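Local coordinates for protein eukaryotic Translation Initiation 4E (Schistosoma mansoni, PDB 3HXI) that binds the 7-methylguanosine cap of messenger RNA and, as a eukaryotic translation initiation factor 4E, probably recruits capped messages for translation, at residues 102-107 with 122-127. Sequence-based numbering, arbitrary orientation.
Sequences ELLMLL and CGAVFQ. With GTG (7-methyl-guanosine-5'-triphosphate-5'-guanosine), chain C.
In the dorsal core of the eIF4E fold, three leucines of helix 96-108 close on Ala124 of a central strand. Leu103, Leu104 and Leu107 each send CD2 to the CB of Ala124. The approaches are even: Leu107 CD2 lies 3.8 Å from Ala124 CB, and Leu103 CD2 lies 3.9 Å from it. Leu107 CD2 also touches the backbone, 3.9 Å from Gly123 C. In Leu103 the side chain leaves with CG opposite the backbone N (chi1 -169°), and with chi2 at 61° CD2 ends against the strand. Leu104 starts off to one side, with CG beside its backbone N, but its branch end swings in to the methyl. The side chains that meet are all apolar. The axes of segments 102-107 and 122-127 run nearly antiparallel (174°) and come within 9.4 Å. This is the helix-on-sheet packing of the curved antiparallel eIF4E sheet, whose other face holds the cap. Met66 and Val137 of the flanking strands extend the apolar layer. A classic beta bulge pairs Cys122 and Gly123 with Trp138 of strand 134-139, just before Ala124. On the outer side of the helix, Glu102 forms a salt bridge with a basic side chain of the bound 4E-BP peptide. At the far end of the strand, Gln127 NE2 donates to O2A of the GTG triphosphate at 3.2 Å. The same NE2 is hydrogen-bonded to Asp63 OD2, so two partners hold the amide.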
loop_
_atom_site.group_PDB
_atom_site.type_symbol
_atom_site.label_atom_id
_atom_site.label_comp_id
_atom_site.label_asym_id
_atom_site.label_seq_id
_atom_site.Cartn_x
_atom_site.Cartn_y
_atom_site.Cartn_z
ATOM N N GLU A 102 -8.018 6.311 -1.250
ATOM C CA GLU A 102 -7.128 7.476 -1.347
ATOM C C GLU A 102 -5.676 7.027 -1.490
ATOM O O GLU A 102 -4.884 7.621 -2.256
ATOM C CB GLU A 102 -7.250 8.367 -0.103
ATOM C CG GLU A 102 -8.598 9.091 0.024
ATOM C CD GLU A 102 -8.927 9.941 -1.203
ATOM O OE1 GLU A 102 -8.055 10.694 -1.697
ATOM O OE2 GLU A 102 -10.083 9.881 -1.641
ATOM N N LEU A 103 -5.320 6.001 -0.728
ATOM C CA LEU A 103 -3.956 5.492 -0.764
ATOM C C LEU A 103 -3.619 4.964 -2.158
ATOM O O LEU A 103 -2.577 5.324 -2.734
ATOM C CB LEU A 103 -3.712 4.429 0.311
ATOM C CG LEU A 103 -2.231 4.028 0.518
ATOM C CD1 LEU A 103 -1.395 5.237 0.951
ATOM C CD2 LEU A 103 -2.090 2.874 1.501
ATOM N N LEU A 104 -4.499 4.138 -2.709
ATOM C CA LEU A 104 -4.257 3.541 -4.013
ATOM C C LEU A 104 -4.271 4.580 -5.131
ATOM O O LEU A 104 -3.476 4.504 -6.054
ATOM C CB LEU A 104 -5.260 2.405 -4.283
ATOM C CG LEU A 104 -5.266 1.221 -3.306
ATOM C CD1 LEU A 104 -6.039 0.085 -3.944
ATOM C CD2 LEU A 104 -3.850 0.759 -2.844
ATOM N N MET A 105 -5.150 5.580 -5.020
ATOM C CA MET A 105 -5.151 6.684 -5.972
ATOM C C MET A 105 -3.795 7.412 -5.970
ATOM O O MET A 105 -3.233 7.694 -7.024
ATOM C CB MET A 105 -6.305 7.648 -5.711
ATOM C CG MET A 105 -7.647 7.152 -6.277
ATOM S SD MET A 105 -8.902 8.471 -6.273
ATOM C CE MET A 105 -9.114 8.763 -4.519
ATOM N N LEU A 106 -3.271 7.692 -4.782
ATOM C CA LEU A 106 -1.983 8.359 -4.644
ATOM C C LEU A 106 -0.892 7.520 -5.322
ATOM O O LEU A 106 -0.063 8.054 -6.062
ATOM C CB LEU A 106 -1.676 8.608 -3.163
ATOM C CG LEU A 106 -0.258 9.048 -2.761
ATOM C CD1 LEU A 106 0.194 10.329 -3.470
ATOM C CD2 LEU A 106 -0.157 9.174 -1.243
ATOM N N LEU A 107 -0.921 6.208 -5.105
ATOM C CA LEU A 107 0.097 5.321 -5.687
ATOM C C LEU A 107 -0.039 5.152 -7.201
ATOM O O LEU A 107 0.927 5.377 -7.919
ATOM C CB LEU A 107 0.126 3.956 -5.004
ATOM C CG LEU A 107 1.102 3.804 -3.827
ATOM C CD1 LEU A 107 0.719 4.717 -2.676
ATOM C CD2 LEU A 107 1.181 2.347 -3.357
ATOM N N CYS A 122 7.113 0.625 -3.636
ATOM C CA CYS A 122 6.939 -0.777 -3.992
ATOM C C CYS A 122 5.469 -1.162 -4.041
ATOM O O CYS A 122 5.003 -1.721 -5.030
ATOM C CB CYS A 122 7.664 -1.675 -2.997
ATOM S SG CYS A 122 9.451 -1.441 -3.035
ATOM N N GLY A 123 4.733 -0.863 -2.976
ATOM C CA GLY A 123 3.323 -1.250 -2.929
ATOM C C GLY A 123 2.602 -0.827 -1.662
ATOM O O GLY A 123 3.192 -0.163 -0.801
ATOM N N ALA A 124 1.333 -1.207 -1.565
ATOM C CA ALA A 124 0.475 -0.872 -0.426
ATOM C C ALA A 124 -0.214 -2.137 0.109
ATOM O O ALA A 124 -0.421 -3.113 -0.632
ATOM C CB ALA A 124 -0.559 0.175 -0.821
ATOM N N VAL A 125 -0.564 -2.113 1.386
ATOM C CA VAL A 125 -1.131 -3.285 2.070
ATOM C C VAL A 125 -2.251 -2.829 3.007
ATOM O O VAL A 125 -2.062 -1.891 3.776
ATOM C CB VAL A 125 -0.069 -4.016 2.924
ATOM C CG1 VAL A 125 -0.616 -5.362 3.474
ATOM C CG2 VAL A 125 1.226 -4.254 2.137
ATOM N N PHE A 126 -3.392 -3.501 2.932
ATOM C CA PHE A 126 -4.461 -3.325 3.890
ATOM C C PHE A 126 -4.649 -4.587 4.725
ATOM O O PHE A 126 -4.833 -5.667 4.181
ATOM C CB PHE A 126 -5.776 -2.997 3.191
ATOM C CG PHE A 126 -6.905 -2.816 4.157
ATOM C CD1 PHE A 126 -6.800 -1.870 5.169
ATOM C CD2 PHE A 126 -8.019 -3.651 4.114
ATOM C CE1 PHE A 126 -7.838 -1.704 6.107
ATOM C CE2 PHE A 126 -9.053 -3.509 5.045
ATOM C CZ PHE A 126 -8.972 -2.529 6.028
ATOM N N GLN A 127 -4.598 -4.436 6.044
ATOM C CA GLN A 127 -4.686 -5.566 6.971
ATOM C C GLN A 127 -5.786 -5.310 8.005
ATOM O O GLN A 127 -5.585 -4.585 8.972
ATOM C CB GLN A 127 -3.343 -5.817 7.657
ATOM C CG GLN A 127 -2.230 -6.120 6.673
ATOM C CD GLN A 127 -0.898 -6.270 7.357
ATOM O OE1 GLN A 127 -0.398 -5.327 7.976
ATOM N NE2 GLN A 127 -0.321 -7.463 7.267
HETATM P PA GTG C . 1.372 -9.729 9.839
HETATM O O1A GTG C . 0.122 -10.351 9.277
HETATM O O2A GTG C . 1.983 -8.482 9.238
HETATM O O3A GTG C . 1.275 -9.480 11.422
HETATM P PB GTG C . 0.008 -9.524 12.383
HETATM O O1B GTG C . -1.097 -8.629 11.877
HETATM O O2B GTG C . 0.565 -9.309 13.786
HETATM O O3B GTG C . -0.389 -11.078 12.276
HETATM N N9A GTG C . 5.000 -12.557 7.090
HETATM C C8A GTG C . 4.477 -11.345 6.879
HETATM N N7A GTG C . 5.047 -10.813 5.774
HETATM C C7X GTG C . 4.703 -9.473 5.236
HETATM C C5A GTG C . 5.924 -11.705 5.308
HETATM C C6A GTG C . 6.781 -11.670 4.202
HETATM O O6A GTG C . 6.845 -10.696 3.418
HETATM N N1A GTG C . 7.587 -12.741 3.995
HETATM C C2A GTG C . 7.529 -13.822 4.836
HETATM N N2A GTG C . 8.312 -14.899 4.648
HETATM N N3A GTG C . 6.694 -13.850 5.900
HETATM C C4A GTG C . 5.887 -12.801 6.134
HETATM O O5D GTG C . 2.494 -10.843 9.743
HETATM C C5D GTG C . 2.276 -12.099 10.377
HETATM C C4D GTG C . 3.419 -13.031 10.040
HETATM O O4D GTG C . 3.364 -13.328 8.652
HETATM C C3D GTG C . 4.792 -12.433 10.271
HETATM O O3D GTG C . 5.178 -12.533 11.640
HETATM C C2D GTG C . 5.643 -13.274 9.351
HETATM O O2D GTG C . 5.951 -14.527 9.981
HETATM C C1D GTG C . 4.698 -13.517 8.180
HETATM P PG GTG C . -1.709 -11.787 12.855
HETATM O O1G GTG C . -2.831 -10.831 13.112
HETATM O O2G GTG C . -1.283 -12.753 13.947
HETATM O O5E GTG C . -2.094 -12.681 11.577
HETATM C C5E GTG C . -2.646 -12.068 10.412
HETATM C C4E GTG C . -3.011 -13.131 9.396
HETATM O O4E GTG C . -1.817 -13.800 8.981
HETATM C C3E GTG C . -3.912 -14.212 9.965
HETATM O O3E GTG C . -4.681 -14.735 8.869
HETATM C C2E GTG C . -2.954 -15.299 10.430
HETATM O O2E GTG C . -3.555 -16.604 10.456
HETATM C C1E GTG C . -1.885 -15.191 9.352
HETATM N N9B GTG C . -0.510 -15.592 9.712
HETATM C C8B GTG C . 0.075 -14.833 10.793
HETATM N N7B GTG C . 1.407 -15.425 10.857
HETATM C C5B GTG C . 1.506 -16.370 9.873
HETATM C C6B GTG C . 2.588 -17.274 9.446
HETATM O O6B GTG C . 3.682 -17.218 10.069
HETATM N N1B GTG C . 2.339 -18.130 8.414
HETATM C C2B GTG C . 1.125 -18.157 7.763
HETATM N N2B GTG C . 0.897 -19.008 6.732
HETATM N N3B GTG C . 0.093 -17.348 8.106
HETATM C C4B GTG C . 0.247 -16.464 9.113
#